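Local coordinates for protein B-agarase (Agarivorans gilvus, PDB 5Z6P) that probably hydrolyses the beta-galactosidic linkages of agarose, as a beta-agarase of glycoside hydrolase family 50, at residues Gly304-Arg309 against His713-Ile718; Lys416-Thr421 against Pro439-Asn444; Phe430-Asn435 against Pro448-Gly453; Ser641-Lys646 against Ile666-Phe671. All coordinates share one frame; numbering follows the deposited sequence.

Contacts 1, 3 and 4 join neighbouring strands of what is probably one (beta/alpha)8 barrel, and contact 2 lies outside them, where helix 413-428 packs. Contacts 1 and 3, with centres 9 Å apart, are stitched through Leu305 O to Gly434 N (2.9 Å) and Ile307 N to Asn435 O (2.9 Å). On its other flank contact 1 meets contact 4, centres 11 Å apart, through His713 N to Ile666 O (2.8 Å). Contact 2 touches contact 1 where Thr421 OG1 lies 3.0 Å from Tyr717 OH, and contact 3 where Phe441 packs on Leu433. Contacts 2 and 4 stay about 13 Å apart at their nearest atoms. Glu668 of contact 4, whose neighbour Asn643 bonds to Glu509, probably marks the active-site end.

Contact 1. Residues Gly304-Arg309 against His713-Ile718; sequences GLDIIR and HYFQYI
Gly304 O accepts the N-H of Tyr714 at 2.9 Å, in the carbonyl plane and with 166° at the hydrogen. Two residues on, Asp306 N returns a bond to Tyr714 O at 2.8 Å, and farther along Tyr717 N reaches Asp306 O, 3.1 Å away. Water 1 bridges the side chains of Asp306 and His713, lying 2.8 Å from Asp306 OD1 and at the edge of the His713 ring, in its plane, beside ND1; the same OD1 also accepts from Asn435 N. A second water links Ile307 O, to which it donates, with Ile718 N.

Packing divides by branch. Leu305 sends CD2 against CB of Tyr714 and CD1 to within 3.7 Å of Tyr717 CD1. Ile307 CG1 approaches the Phe715 ring obliquely, 3.6 Å from CE2, and also touches Gln716 OE1. The peptide bond before Gln716 is cis, and just past it the chain offers Tyr717 N to Asp306 O. The hydroxyl of Tyr717 bonds to Arg424 and Thr421 of helix 413-428, which packs outside. Parallel pairing of 299-305 and 709-714, probably the first and last barrel strands, is the closure expected of a (beta/alpha)8 barrel.

Contact 2. Residues Lys416-Thr421 against Pro439-Asn444; sequences KWRDVT and PEFYDN
Arg418 and Phe441 mark the closest backbone approach, 7.2 Å between their CA atoms, so the helix 413-428 and the 3-10 turn starting at Pro439 meet through side chains. Phe441 does the bridging. Its CG lies beside the backbone N (chi1 -77°), which sends the outer end of the ring between Trp417, Arg418 and Thr421. Against Trp417 the pair is an offset edge-to-face one: the CE2 and CZ edge of Phe441 points at the face of the indole's six-membered ring, with CE2 3.8 Å from Trp417 CZ3, centroids 5.6 Å apart and planes at 76°. Arg418 contributes its aliphatic root, CG standing 3.5 Å from Phe441 CZ, while Thr421 adds its methyl CG2 at CE1.

Farther along, Arg418 NE passes 3.8 Å from Glu440 CB. The charged ends do not pair, for Arg418 NH2 and Glu440 OE2 remain 5.3 Å apart although their planes are only 16° from parallel.

Polar groups bond within their own segment or to residues outside the contact. Thr421 OG1 donates to Trp417 O from above the carbonyl plane, on the face opposite to Thr421 N, and sits over one face of the indole. Asn444 ND2 reinforces the type I turn by bonding to Phe441 O, 2.8 Å away. Trp417 NE1 is held by Tyr398 on helix 397-406.

The chemistry is therefore chiefly aromatic and aliphatic wedging of the post-helix loop against the helix; any Arg418-Glu440 attraction is probably long-range and modest.

Contact 3. Residues Phe430-Asn435 against Pro448-Gly453; sequences FTCLGN and PFFANG
Leu433 uses both of its backbone polar groups across this contact. Its N-H goes to Pro448 O at 2.9 Å, in the carbonyl plane and with 160° at the hydrogen; its carbonyl receives Phe450 N at 3.0 Å, a more bent bond of 138°. Each acceptor also takes a CA-H contact, Cys432 CA lying 3.1 Å from Pro448 O and Phe449 CA 3.3 Å from Leu433 O. The two chains run in nearly the same direction, yet Leu433 and Phe449 form just a single bridge. On the other flank of residues 430-435, Gly434 bonds to Leu305 and Asn435 to Ile307, while Phe449 and Ala451 bond to strand 501-506 and the residue before it. The pair thus probably corresponds to the second and third strands in the wall of a (beta/alpha)8 barrel, the second too irregular to count as a strand here.

Of the remaining polar atoms, the backbone O of Thr431 is satisfied by Tyr300 OH and has Pro448 CD beside it; Thr431 OG1 is hydrogen-bonded to Phe301 O and Thr303 N of strand 299-305. Gly434 O accepts from Thr437 OG1. Asn435 CG stands anti to the backbone N (chi1 -156°), carrying OD1 to 3.0 Å from Asn452 CB, with the two amides nearly perpendicular; this buried OD1 has no hydrogen-bonding partner in the model. Cys432 SG makes an oblique sulfur-aromatic contact, 3.5 Å from Phe450 CE1, and His713 meets the same ring edge-to-face.

Contact 4. Residues Ser641-Lys646 against Ile666-Phe671; sequences SYNYYK and IGEFHF
Tyr642 and Ile666 form a parallel beta bridge between strands 640-643 and 664-668, probably the sixth and seventh of a (beta/alpha)8 barrel, joined by a beta-alpha-beta crossover through helix 657-660. Two straight backbone bonds support this: Gly667 N to Tyr642 O, a short 2.6 Å, and Tyr644 N to Glu668 O at 3.0 Å. Farther along the chains, water 3 donates to both Lys646 O and His670 O.

Glu668 projects from its strand with an extended chain and is engaged at both oxygens. Tyr645 OH donates to OE1 at 2.6 Å, reaching it on the anti side and 21° out of the carboxylate plane. OE2 takes a salt bridge from Arg619. Alongside lies the Asn643 amide, stacked on the carboxylate; its ND2 is hydrogen-bonded to Glu509. Tyr645, whose CG lies beside the backbone N (chi1 -71°), turns its other edge to His670: CE1 stands 3.3 Å from ND1, over one imidazole face, in an edge-to-face pair with centroids 4.6 Å apart and planes at 59°.

With Tyr645 and Arg619 on separate oxygens, the carboxylate's rotation should be well fixed. Glu668 lies at the end of the probable seventh strand, and Glu509, which Asn643 binds, follows the probable fourth; this matches the placing of the acidic pair in clan GH-A barrels and is consistent with an active site there, with Tyr645 and Arg619 probably orienting Glu668.

Contact 1. Residues Gly304-Arg309 against His713-Ile718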
# COMPACT_ATOMS: atom_id res chain seq x y z
N GLY A 304 4.85 -14.82 3.67
CA GLY A 304 3.94 -14.64 4.79
C GLY A 304 3.09 -13.40 4.67
O GLY A 304 3.18 -12.68 3.69
N LEU A 305 2.28 -13.14 5.69
CA LEU A 305 1.29 -12.06 5.67
C LEU A 305 1.59 -11.00 6.73
O LEU A 305 2.12 -11.30 7.79
CB LEU A 305 -0.11 -12.62 5.90
CG LEU A 305 -0.49 -13.90 5.15
CD1 LEU A 305 -1.90 -14.36 5.54
CD2 LEU A 305 -0.39 -13.71 3.65
N ASP A 306 1.24 -9.77 6.42
CA ASP A 306 1.36 -8.67 7.35
C ASP A 306 0.11 -8.54 8.23
O ASP A 306 -0.94 -9.08 7.91
CB ASP A 306 1.59 -7.37 6.60
CG ASP A 306 2.86 -7.37 5.80
OD1 ASP A 306 3.87 -7.98 6.23
OD2 ASP A 306 2.82 -6.77 4.71
N ILE A 307 0.26 -7.80 9.33
CA ILE A 307 -0.83 -7.46 10.24
C ILE A 307 -1.48 -8.73 10.82
O ILE A 307 -2.62 -9.05 10.53
CB ILE A 307 -1.90 -6.61 9.54
CG1 ILE A 307 -1.25 -5.48 8.73
CG2 ILE A 307 -2.89 -6.05 10.57
CD1 ILE A 307 -0.74 -4.32 9.57
N ILE A 308 -0.73 -9.44 11.64
CA ILE A 308 -1.27 -10.59 12.34
C ILE A 308 -1.59 -10.16 13.78
O ILE A 308 -0.86 -10.44 14.72
CB ILE A 308 -0.31 -11.78 12.26
CG1 ILE A 308 -0.00 -12.03 10.77
CG2 ILE A 308 -0.94 -13.02 12.89
CD1 ILE A 308 1.12 -12.96 10.51
N ARG A 309 -2.71 -9.47 13.89
CA ARG A 309 -3.11 -8.79 15.11
C ARG A 309 -4.53 -8.28 14.88
O ARG A 309 -5.03 -8.34 13.75
CB ARG A 309 -2.16 -7.64 15.44
CG ARG A 309 -2.18 -6.50 14.42
CD ARG A 309 -1.18 -5.40 14.77
NE ARG A 309 -1.40 -4.18 14.01
CZ ARG A 309 -0.56 -3.15 13.99
NH1 ARG A 309 0.57 -3.21 14.69
NH2 ARG A 309 -0.83 -2.07 13.27
N HIS A 713 6.12 -10.24 1.43
CA HIS A 713 5.07 -10.27 2.44
C HIS A 713 3.81 -9.59 1.91
O HIS A 713 3.87 -8.52 1.32
CB HIS A 713 5.53 -9.60 3.73
CG HIS A 713 6.69 -10.27 4.38
ND1 HIS A 713 7.53 -9.62 5.27
CD2 HIS A 713 7.18 -11.53 4.27
CE1 HIS A 713 8.46 -10.45 5.68
NE2 HIS A 713 8.27 -11.62 5.09
N TYR A 714 2.67 -10.24 2.15
CA TYR A 714 1.39 -9.83 1.62
C TYR A 714 0.59 -9.02 2.64
O TYR A 714 0.42 -9.42 3.79
CB TYR A 714 0.60 -11.07 1.15
CG TYR A 714 -0.77 -10.75 0.57
CD1 TYR A 714 -1.86 -10.50 1.40
CD2 TYR A 714 -0.96 -10.68 -0.79
CE1 TYR A 714 -3.09 -10.19 0.89
CE2 TYR A 714 -2.20 -10.37 -1.32
CZ TYR A 714 -3.26 -10.14 -0.47
OH TYR A 714 -4.48 -9.81 -0.96
N PHE A 715 0.09 -7.88 2.20
CA PHE A 715 -0.70 -7.00 3.07
C PHE A 715 -2.16 -7.17 2.67
O PHE A 715 -2.58 -6.59 1.68
CB PHE A 715 -0.23 -5.54 2.94
CG PHE A 715 -0.74 -4.62 4.02
CD1 PHE A 715 -2.06 -4.21 4.05
CD2 PHE A 715 0.12 -4.14 4.99
CE1 PHE A 715 -2.53 -3.34 5.03
CE2 PHE A 715 -0.35 -3.27 5.98
CZ PHE A 715 -1.68 -2.87 5.99
N GLN A 716 -2.97 -7.91 3.43
CA GLN A 716 -2.74 -8.28 4.82
C GLN A 716 -3.52 -9.57 5.13
O GLN A 716 -4.25 -10.06 4.29
CB GLN A 716 -3.18 -7.14 5.76
CG GLN A 716 -4.65 -6.78 5.52
CD GLN A 716 -5.19 -5.66 6.41
OE1 GLN A 716 -4.51 -5.19 7.31
NE2 GLN A 716 -6.43 -5.24 6.15
N TYR A 717 -3.36 -10.09 6.34
CA TYR A 717 -4.03 -11.31 6.80
C TYR A 717 -5.55 -11.22 6.63
O TYR A 717 -6.17 -12.04 5.96
CB TYR A 717 -3.69 -11.56 8.26
CG TYR A 717 -4.17 -12.85 8.89
CD1 TYR A 717 -4.49 -13.96 8.12
CD2 TYR A 717 -4.27 -12.96 10.27
CE1 TYR A 717 -4.90 -15.14 8.70
CE2 TYR A 717 -4.69 -14.13 10.87
CZ TYR A 717 -5.00 -15.23 10.07
OH TYR A 717 -5.42 -16.41 10.65
N ILE A 718 -6.12 -10.17 7.21
CA ILE A 718 -7.58 -10.00 7.35
C ILE A 718 -8.12 -8.93 6.40
O ILE A 718 -7.51 -7.88 6.26
CB ILE A 718 -7.92 -9.61 8.81
CG1 ILE A 718 -7.35 -10.65 9.79
CG2 ILE A 718 -9.42 -9.42 9.01
CD1 ILE A 718 -7.13 -10.11 11.18
O HOH W 1 6.52 -7.10 5.91
O HOH W 2 -4.82 -8.41 8.74

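Contact 2. Residues Lys416-Thr421 against Pro439-Asn444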
# COMPACT_ATOMS: atom_id res chain seq x y z
N LYS A 416 -7.07 -19.50 20.95
CA LYS A 416 -7.37 -20.46 19.90
C LYS A 416 -7.05 -19.82 18.55
O LYS A 416 -6.48 -20.46 17.68
CB LYS A 416 -8.83 -20.90 19.98
CG LYS A 416 -9.22 -21.95 18.96
CD LYS A 416 -8.50 -23.27 19.18
CE LYS A 416 -9.15 -24.38 18.35
NZ LYS A 416 -8.48 -25.69 18.54
N TRP A 417 -7.43 -18.56 18.40
CA TRP A 417 -7.14 -17.83 17.18
C TRP A 417 -5.63 -17.83 16.86
O TRP A 417 -5.24 -18.04 15.72
CB TRP A 417 -7.66 -16.39 17.28
CG TRP A 417 -7.26 -15.53 16.12
CD1 TRP A 417 -7.77 -15.56 14.85
CD2 TRP A 417 -6.27 -14.50 16.12
NE1 TRP A 417 -7.16 -14.62 14.07
CE2 TRP A 417 -6.23 -13.95 14.83
CE3 TRP A 417 -5.42 -13.99 17.10
CZ2 TRP A 417 -5.36 -12.92 14.47
CZ3 TRP A 417 -4.54 -12.96 16.75
CH2 TRP A 417 -4.52 -12.45 15.44
N ARG A 418 -4.80 -17.60 17.87
CA ARG A 418 -3.36 -17.65 17.70
C ARG A 418 -2.90 -19.02 17.22
O ARG A 418 -2.09 -19.10 16.29
CB ARG A 418 -2.64 -17.30 19.01
CG ARG A 418 -2.62 -15.82 19.32
CD ARG A 418 -1.92 -15.52 20.63
NE ARG A 418 -2.65 -14.47 21.31
CZ ARG A 418 -3.36 -14.64 22.41
NH1 ARG A 418 -3.39 -15.82 23.01
NH2 ARG A 418 -4.01 -13.62 22.92
N ASP A 419 -3.38 -20.08 17.85
CA ASP A 419 -3.01 -21.44 17.46
C ASP A 419 -3.43 -21.75 16.02
O ASP A 419 -2.64 -22.26 15.24
CB ASP A 419 -3.62 -22.47 18.41
CG ASP A 419 -2.89 -22.54 19.74
OD1 ASP A 419 -1.78 -21.98 19.85
OD2 ASP A 419 -3.43 -23.16 20.68
N VAL A 420 -4.68 -21.45 15.69
CA VAL A 420 -5.18 -21.71 14.35
C VAL A 420 -4.45 -20.88 13.28
O VAL A 420 -4.14 -21.39 12.21
CB VAL A 420 -6.69 -21.47 14.27
CG1 VAL A 420 -7.16 -21.48 12.83
CG2 VAL A 420 -7.41 -22.52 15.09
N THR A 421 -4.17 -19.62 13.58
CA THR A 421 -3.40 -18.76 12.69
C THR A 421 -2.05 -19.39 12.34
O THR A 421 -1.71 -19.48 11.16
CB THR A 421 -3.17 -17.35 13.30
OG1 THR A 421 -4.41 -16.65 13.42
CG2 THR A 421 -2.23 -16.53 12.45
N PRO A 439 3.14 -9.34 19.36
CA PRO A 439 4.27 -9.88 20.12
C PRO A 439 3.88 -11.14 20.89
O PRO A 439 4.76 -11.87 21.32
CB PRO A 439 4.63 -8.74 21.08
CG PRO A 439 4.01 -7.54 20.50
CD PRO A 439 2.76 -8.00 19.84
N GLU A 440 2.58 -11.36 21.08
CA GLU A 440 2.11 -12.61 21.64
C GLU A 440 2.52 -13.83 20.79
O GLU A 440 2.54 -14.94 21.30
CB GLU A 440 0.60 -12.60 21.80
CG GLU A 440 0.09 -11.81 23.00
CD GLU A 440 -0.11 -10.33 22.71
OE1 GLU A 440 0.17 -9.89 21.58
OE2 GLU A 440 -0.56 -9.62 23.61
N PHE A 441 2.82 -13.61 19.52
CA PHE A 441 3.19 -14.71 18.62
C PHE A 441 4.68 -15.02 18.68
O PHE A 441 5.13 -16.04 18.16
CB PHE A 441 2.81 -14.41 17.17
CG PHE A 441 1.36 -14.57 16.85
CD1 PHE A 441 0.85 -15.80 16.47
CD2 PHE A 441 0.50 -13.49 16.91
CE1 PHE A 441 -0.49 -15.96 16.15
CE2 PHE A 441 -0.85 -13.64 16.59
CZ PHE A 441 -1.33 -14.89 16.21
N TYR A 442 5.44 -14.13 19.31
CA TYR A 442 6.89 -14.16 19.20
C TYR A 442 7.54 -15.35 19.92
O TYR A 442 8.67 -15.70 19.62
CB TYR A 442 7.51 -12.86 19.71
CG TYR A 442 7.27 -11.62 18.85
CD1 TYR A 442 6.57 -11.68 17.64
CD2 TYR A 442 7.75 -10.38 19.26
CE1 TYR A 442 6.36 -10.56 16.89
CE2 TYR A 442 7.55 -9.25 18.52
CZ TYR A 442 6.86 -9.33 17.33
OH TYR A 442 6.67 -8.19 16.61
N ASP A 443 6.86 -15.97 20.88
CA ASP A 443 7.43 -17.17 21.50
C ASP A 443 6.78 -18.47 20.99
O ASP A 443 6.75 -19.47 21.71
CB ASP A 443 7.33 -17.10 23.04
CG ASP A 443 5.90 -17.09 23.56
OD1 ASP A 443 4.95 -17.37 22.80
OD2 ASP A 443 5.72 -16.79 24.75
N ASN A 444 6.29 -18.46 19.76
CA ASN A 444 5.45 -19.56 19.30
C ASN A 444 6.26 -20.82 18.97
O ASN A 444 5.74 -21.93 19.09
CB ASN A 444 4.62 -19.14 18.09
CG ASN A 444 5.40 -19.16 16.79
OD1 ASN A 444 5.59 -20.22 16.19
ND2 ASN A 444 5.83 -17.98 16.33

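Contact 3. Residues Phe430-Asn435 against Pro448-Gly453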
# COMPACT_ATOMS: atom_id res chain seq x y z
N PHE A 430 3.43 -20.94 4.23
CA PHE A 430 4.18 -19.72 4.48
C PHE A 430 5.31 -20.03 5.42
O PHE A 430 5.15 -20.84 6.31
CB PHE A 430 3.30 -18.61 5.05
CG PHE A 430 2.40 -17.97 4.05
CD1 PHE A 430 2.93 -17.33 2.94
CD2 PHE A 430 1.02 -18.03 4.20
CE1 PHE A 430 2.10 -16.74 2.02
CE2 PHE A 430 0.19 -17.43 3.28
CZ PHE A 430 0.72 -16.80 2.18
N THR A 431 6.46 -19.39 5.20
CA THR A 431 7.64 -19.64 6.01
C THR A 431 7.83 -18.63 7.14
O THR A 431 8.82 -18.70 7.88
CB THR A 431 8.92 -19.65 5.15
OG1 THR A 431 8.92 -18.50 4.29
CG2 THR A 431 8.97 -20.93 4.29
N CYS A 432 6.90 -17.69 7.25
CA CYS A 432 6.95 -16.72 8.33
C CYS A 432 5.62 -16.05 8.61
O CYS A 432 4.68 -16.15 7.84
CB CYS A 432 7.96 -15.61 8.04
SG CYS A 432 7.38 -14.41 6.81
N LEU A 433 5.61 -15.35 9.73
CA LEU A 433 4.65 -14.33 10.06
C LEU A 433 5.32 -13.00 9.70
O LEU A 433 6.47 -12.77 10.07
CB LEU A 433 4.29 -14.37 11.55
CG LEU A 433 3.85 -15.74 12.11
CD1 LEU A 433 3.64 -15.68 13.62
CD2 LEU A 433 2.59 -16.19 11.42
N GLY A 434 4.59 -12.14 8.98
CA GLY A 434 5.14 -10.92 8.43
C GLY A 434 5.20 -9.74 9.38
O GLY A 434 5.24 -9.91 10.59
N ASN A 435 5.23 -8.54 8.83
CA ASN A 435 5.38 -7.36 9.67
C ASN A 435 4.12 -7.07 10.45
O ASN A 435 3.02 -7.39 10.00
CB ASN A 435 5.76 -6.14 8.86
CG ASN A 435 6.47 -5.10 9.70
OD1 ASN A 435 7.05 -5.45 10.73
ND2 ASN A 435 6.41 -3.85 9.29
N PRO A 448 8.88 -18.90 11.97
CA PRO A 448 9.65 -17.65 12.10
C PRO A 448 8.76 -16.42 11.94
O PRO A 448 7.68 -16.50 11.36
CB PRO A 448 10.66 -17.74 10.97
CG PRO A 448 10.76 -19.22 10.65
CD PRO A 448 9.40 -19.75 10.89
N PHE A 449 9.21 -15.29 12.47
CA PHE A 449 8.43 -14.06 12.38
C PHE A 449 9.36 -12.86 12.12
O PHE A 449 10.56 -12.96 12.32
CB PHE A 449 7.63 -13.84 13.66
CG PHE A 449 8.48 -13.60 14.87
CD1 PHE A 449 8.98 -14.66 15.62
CD2 PHE A 449 8.81 -12.31 15.26
CE1 PHE A 449 9.78 -14.43 16.72
CE2 PHE A 449 9.61 -12.09 16.34
CZ PHE A 449 10.11 -13.14 17.07
N PHE A 450 8.78 -11.75 11.68
CA PHE A 450 9.53 -10.52 11.50
C PHE A 450 9.10 -9.52 12.60
O PHE A 450 7.94 -9.42 12.91
CB PHE A 450 9.29 -9.94 10.11
CG PHE A 450 10.00 -10.69 9.00
CD1 PHE A 450 9.60 -11.97 8.61
CD2 PHE A 450 11.07 -10.11 8.34
CE1 PHE A 450 10.28 -12.64 7.59
CE2 PHE A 450 11.75 -10.78 7.31
CZ PHE A 450 11.35 -12.04 6.94
N ALA A 451 10.07 -8.83 13.19
CA ALA A 451 9.79 -7.85 14.25
C ALA A 451 9.81 -6.43 13.67
O ALA A 451 10.36 -6.20 12.60
CB ALA A 451 10.80 -7.97 15.38
N ASN A 452 9.20 -5.49 14.39
CA ASN A 452 9.11 -4.11 13.94
C ASN A 452 9.16 -3.14 15.11
O ASN A 452 8.73 -3.46 16.22
CB ASN A 452 7.83 -3.88 13.17
CG ASN A 452 6.62 -3.77 14.09
OD1 ASN A 452 6.03 -4.78 14.47
ND2 ASN A 452 6.28 -2.55 14.47
N GLY A 453 9.66 -1.94 14.85
CA GLY A 453 9.62 -0.87 15.80
C GLY A 453 9.45 0.44 15.06
O GLY A 453 9.81 0.54 13.90

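Contact 4. Residues Ser641-Lys646 against Ile666-Phe671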
# COMPACT_ATOMS: atom_id res chain seq x y z
N SER A 641 14.38 -3.19 2.15
CA SER A 641 12.96 -3.51 2.09
C SER A 641 12.21 -2.49 1.25
O SER A 641 12.44 -1.28 1.36
CB SER A 641 12.34 -3.60 3.50
OG SER A 641 12.58 -2.45 4.29
N TYR A 642 11.34 -3.00 0.37
CA TYR A 642 10.47 -2.19 -0.47
C TYR A 642 9.00 -2.63 -0.32
O TYR A 642 8.74 -3.81 -0.15
CB TYR A 642 10.86 -2.31 -1.95
CG TYR A 642 12.33 -2.12 -2.27
CD1 TYR A 642 13.22 -3.19 -2.20
CD2 TYR A 642 12.81 -0.88 -2.67
CE1 TYR A 642 14.58 -3.01 -2.51
CE2 TYR A 642 14.14 -0.68 -2.97
CZ TYR A 642 15.03 -1.75 -2.89
OH TYR A 642 16.35 -1.55 -3.19
N ASN A 643 8.07 -1.68 -0.39
CA ASN A 643 6.65 -2.04 -0.54
C ASN A 643 6.26 -1.80 -1.99
O ASN A 643 6.65 -0.80 -2.56
CB ASN A 643 5.74 -1.23 0.41
CG ASN A 643 6.00 -1.52 1.88
OD1 ASN A 643 6.61 -2.54 2.24
ND2 ASN A 643 5.53 -0.64 2.73
N TYR A 644 5.52 -2.71 -2.61
CA TYR A 644 5.30 -2.58 -4.03
C TYR A 644 3.97 -3.14 -4.49
O TYR A 644 3.81 -4.33 -4.71
CB TYR A 644 6.43 -3.22 -4.82
CG TYR A 644 6.59 -2.67 -6.21
CD1 TYR A 644 6.98 -1.35 -6.40
CD2 TYR A 644 6.35 -3.46 -7.33
CE1 TYR A 644 7.11 -0.83 -7.66
CE2 TYR A 644 6.49 -2.94 -8.61
CZ TYR A 644 6.88 -1.63 -8.76
OH TYR A 644 7.02 -1.08 -10.00
N TYR A 645 3.03 -2.21 -4.64
CA TYR A 645 1.65 -2.51 -5.00
C TYR A 645 1.48 -2.39 -6.51
O TYR A 645 0.96 -1.41 -7.01
CB TYR A 645 0.71 -1.57 -4.27
CG TYR A 645 0.61 -1.85 -2.78
CD1 TYR A 645 -0.18 -2.88 -2.30
CD2 TYR A 645 1.32 -1.09 -1.85
CE1 TYR A 645 -0.29 -3.14 -0.94
CE2 TYR A 645 1.23 -1.35 -0.51
CZ TYR A 645 0.41 -2.37 -0.05
OH TYR A 645 0.30 -2.63 1.29
N LYS A 646 1.98 -3.40 -7.22
CA LYS A 646 1.79 -3.51 -8.66
C LYS A 646 1.54 -4.99 -8.94
O LYS A 646 1.48 -5.79 -8.02
CB LYS A 646 3.01 -2.98 -9.43
CG LYS A 646 3.40 -1.52 -9.15
CD LYS A 646 2.39 -0.53 -9.71
CE LYS A 646 2.47 0.81 -8.98
NZ LYS A 646 1.32 1.71 -9.30
N ILE A 666 10.27 -7.74 -0.34
CA ILE A 666 9.01 -7.04 -0.52
C ILE A 666 8.25 -7.04 0.80
O ILE A 666 7.94 -8.09 1.34
CB ILE A 666 8.11 -7.68 -1.61
CG1 ILE A 666 8.76 -7.55 -2.99
CG2 ILE A 666 6.75 -6.99 -1.63
CD1 ILE A 666 8.95 -6.10 -3.42
N GLY A 667 7.94 -5.85 1.30
CA GLY A 667 7.25 -5.74 2.57
C GLY A 667 5.74 -5.83 2.49
O GLY A 667 5.09 -6.24 3.44
N GLU A 668 5.19 -5.43 1.35
CA GLU A 668 3.75 -5.34 1.12
C GLU A 668 3.41 -5.45 -0.36
O GLU A 668 4.09 -4.89 -1.20
CB GLU A 668 3.20 -4.01 1.64
CG GLU A 668 3.31 -3.79 3.14
CD GLU A 668 2.93 -2.39 3.55
OE1 GLU A 668 2.15 -1.75 2.83
OE2 GLU A 668 3.44 -1.92 4.58
N PHE A 669 2.31 -6.15 -0.63
CA PHE A 669 1.64 -6.13 -1.93
C PHE A 669 0.26 -6.74 -1.73
O PHE A 669 0.04 -7.45 -0.76
CB PHE A 669 2.42 -6.92 -3.01
CG PHE A 669 2.39 -8.41 -2.82
CD1 PHE A 669 3.21 -9.02 -1.90
CD2 PHE A 669 1.58 -9.20 -3.62
CE1 PHE A 669 3.20 -10.40 -1.74
CE2 PHE A 669 1.55 -10.58 -3.48
CZ PHE A 669 2.36 -11.19 -2.53
N HIS A 670 -0.66 -6.47 -2.64
CA HIS A 670 -1.93 -7.18 -2.56
C HIS A 670 -2.74 -7.16 -3.83
O HIS A 670 -2.42 -6.48 -4.80
CB HIS A 670 -2.79 -6.67 -1.38
CG HIS A 670 -3.26 -5.25 -1.51
ND1 HIS A 670 -3.32 -4.39 -0.43
CD2 HIS A 670 -3.75 -4.56 -2.56
CE1 HIS A 670 -3.80 -3.23 -0.83
NE2 HIS A 670 -4.09 -3.31 -2.11
N PHE A 671 -3.83 -7.92 -3.77
CA PHE A 671 -4.82 -7.95 -4.83
C PHE A 671 -6.24 -8.03 -4.23
O PHE A 671 -6.51 -8.86 -3.38
CB PHE A 671 -4.55 -9.14 -5.76
CG PHE A 671 -3.21 -9.07 -6.42
CD1 PHE A 671 -3.01 -8.21 -7.48
CD2 PHE A 671 -2.14 -9.82 -5.95
CE1 PHE A 671 -1.77 -8.14 -8.08
CE2 PHE A 671 -0.91 -9.73 -6.55
CZ PHE A 671 -0.73 -8.89 -7.61
O HOH W 3 0.08 -5.77 -5.59